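Local coordinates for putative uncharacterized protein (Mycobacterium avium, PDB 2Z6V), which is a probable sulfotransferase, STF9, that probably transfers a sulfo (sulfonate) group to an acceptor whose identity is not established, at residues L88-Y93 and L234-S239. Sequence-based numbering, arbitrary orientation.
Sequences LQVHAY and LQVLQS
Ser239 OG and Tyr93 OH share one water, which in this sulfotransferase-family α/β fold links Tyr93 on helix 70-96 to Ser239, the residue following 224-238 in the chain, across a gap their hydroxyls do not close by themselves. The water donates to Ser239 OG over 2.6 Å and sits in the plane of the Tyr93 ring, beyond its edge, 2.7 Å from Tyr93 OH. Ser239 OG in turn donates to the carbonyl oxygen of Val236, three residues earlier, at 2.9 Å; the C=O...OG angle is 135° and the donor lies tilted 29° from the carbonyl plane. Two bonds thus grip the serine hydroxyl and restrain its rotation.

Beside this polar bridge the packing is apolar and sparse. The bond to CB of Tyr93 points toward 234-239, and CG anti to the backbone N (chi1 -167°) brings the CD2/CE2 side of the ring obliquely against Val236 CG1. Val90, one turn earlier, adds a looser touch, with CG1 4.3 Å from Val236 CG2, and also packs on Tyr229 and Tyr233. Tyr93 also touches Pro146, and its ring meets that of His97, while Leu234 and Leu237 rest on strand 244-248 of the parallel sheet. The closest approach between the segments is Val236 CG1 to Tyr93 CD2, 3.6 Å.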
loop_
_atom_site.group_PDB
_atom_site.type_symbol
_atom_site.label_atom_id
_atom_site.label_comp_id
_atom_site.label_asym_id
_atom_site.label_seq_id
_atom_site.Cartn_x
_atom_site.Cartn_y
_atom_site.Cartn_z
ATOM N N LEU A 88 15.927 10.235 -3.055
ATOM C CA LEU A 88 17.059 10.982 -3.600
ATOM C C LEU A 88 17.136 10.849 -5.112
ATOM O O LEU A 88 17.412 11.821 -5.817
ATOM C CB LEU A 88 18.372 10.487 -2.986
ATOM C CG LEU A 88 18.590 10.847 -1.516
ATOM C CD1 LEU A 88 19.843 10.175 -0.988
ATOM C CD2 LEU A 88 18.687 12.357 -1.390
ATOM N N GLN A 89 16.896 9.637 -5.605
ATOM C CA GLN A 89 16.942 9.372 -7.037
ATOM C C GLN A 89 15.851 10.114 -7.807
ATOM O O GLN A 89 16.098 10.639 -8.892
ATOM C CB GLN A 89 16.836 7.863 -7.295
ATOM C CG GLN A 89 18.026 7.075 -6.785
ATOM C CD GLN A 89 18.014 5.626 -7.237
ATOM O OE1 GLN A 89 17.961 5.335 -8.429
ATOM N NE2 GLN A 89 18.074 4.708 -6.280
ATOM N N VAL A 90 14.648 10.167 -7.241
ATOM C CA VAL A 90 13.540 10.847 -7.901
ATOM C C VAL A 90 13.747 12.359 -7.934
ATOM O O VAL A 90 13.334 13.031 -8.880
ATOM C CB VAL A 90 12.191 10.534 -7.204
ATOM C CG1 VAL A 90 11.067 11.367 -7.826
ATOM C CG2 VAL A 90 11.877 9.048 -7.332
ATOM N N HIS A 91 14.393 12.892 -6.902
ATOM C CA HIS A 91 14.638 14.322 -6.841
ATOM C C HIS A 91 15.674 14.750 -7.866
ATOM O O HIS A 91 15.530 15.794 -8.506
ATOM C CB HIS A 91 15.095 14.739 -5.446
ATOM C CG HIS A 91 15.441 16.190 -5.349
ATOM N ND1 HIS A 91 16.735 16.656 -5.453
ATOM C CD2 HIS A 91 14.651 17.287 -5.264
ATOM C CE1 HIS A 91 16.725 17.977 -5.439
ATOM N NE2 HIS A 91 15.474 18.384 -5.327
ATOM N N ALA A 92 16.719 13.946 -8.024
ATOM C CA ALA A 92 17.771 14.270 -8.987
ATOM C C ALA A 92 17.190 14.257 -10.396
ATOM O O ALA A 92 17.510 15.115 -11.225
ATOM C CB ALA A 92 18.921 13.269 -8.879
ATOM N N TYR A 93 16.318 13.284 -10.655
ATOM C CA TYR A 93 15.698 13.159 -11.962
ATOM C C TYR A 93 14.802 14.356 -12.281
ATOM O O TYR A 93 14.893 14.942 -13.363
ATOM C CB TYR A 93 14.871 11.875 -12.044
ATOM C CG TYR A 93 14.459 11.543 -13.455
ATOM C CD1 TYR A 93 15.377 11.001 -14.357
ATOM C CD2 TYR A 93 13.166 11.817 -13.907
ATOM C CE1 TYR A 93 15.018 10.735 -15.674
ATOM C CE2 TYR A 93 12.794 11.558 -15.226
ATOM C CZ TYR A 93 13.724 11.014 -16.103
ATOM O OH TYR A 93 13.365 10.738 -17.401
ATOM N N LEU A 234 4.375 9.988 -9.724
ATOM C CA LEU A 234 3.548 9.556 -10.841
ATOM C C LEU A 234 3.840 10.358 -12.108
ATOM O O LEU A 234 3.788 9.818 -13.213
ATOM C CB LEU A 234 2.067 9.655 -10.472
ATOM C CG LEU A 234 1.671 8.739 -9.308
ATOM C CD1 LEU A 234 0.209 8.939 -8.980
ATOM C CD2 LEU A 234 1.932 7.289 -9.683
ATOM N N GLN A 235 4.170 11.637 -11.960
ATOM C CA GLN A 235 4.477 12.449 -13.135
ATOM C C GLN A 235 5.772 11.981 -13.804
ATOM O O GLN A 235 5.940 12.125 -15.015
ATOM C CB GLN A 235 4.568 13.931 -12.752
ATOM C CG GLN A 235 3.218 14.540 -12.406
ATOM C CD GLN A 235 3.343 15.910 -11.801
ATOM O OE1 GLN A 235 3.994 16.086 -10.772
ATOM N NE2 GLN A 235 2.717 16.898 -12.434
ATOM N N VAL A 236 6.680 11.414 -13.014
ATOM C CA VAL A 236 7.932 10.906 -13.558
ATOM C C VAL A 236 7.674 9.603 -14.325
ATOM O O VAL A 236 8.256 9.364 -15.387
ATOM C CB VAL A 236 8.970 10.629 -12.444
ATOM C CG1 VAL A 236 10.189 9.918 -13.035
ATOM C CG2 VAL A 236 9.377 11.936 -11.776
ATOM N N LEU A 237 6.802 8.758 -13.788
ATOM C CA LEU A 237 6.497 7.502 -14.454
ATOM C C LEU A 237 5.671 7.745 -15.724
ATOM O O LEU A 237 5.833 7.025 -16.714
ATOM C CB LEU A 237 5.762 6.562 -13.495
ATOM C CG LEU A 237 6.544 6.105 -12.251
ATOM C CD1 LEU A 237 5.628 5.279 -11.336
ATOM C CD2 LEU A 237 7.764 5.273 -12.662
ATOM N N GLN A 238 4.805 8.763 -15.699
ATOM C CA GLN A 238 3.961 9.109 -16.859
ATOM C C GLN A 238 4.767 9.625 -18.033
ATOM O O GLN A 238 4.409 9.381 -19.187
ATOM C CB GLN A 238 2.986 10.245 -16.550
ATOM C CG GLN A 238 1.821 9.943 -15.686
ATOM C CD GLN A 238 0.918 11.150 -15.589
ATOM O OE1 GLN A 238 1.396 12.278 -15.468
ATOM N NE2 GLN A 238 -0.398 10.924 -15.643
ATOM N N SER A 239 5.822 10.377 -17.726
ATOM C CA SER A 239 6.640 10.995 -18.756
ATOM C C SER A 239 7.117 10.048 -19.845
ATOM O O SER A 239 7.314 10.476 -20.977
ATOM C CB SER A 239 7.832 11.752 -18.132
ATOM O OG SER A 239 8.880 10.890 -17.733
HETATM O O HOH W 1 11.181 11.802 -18.487
#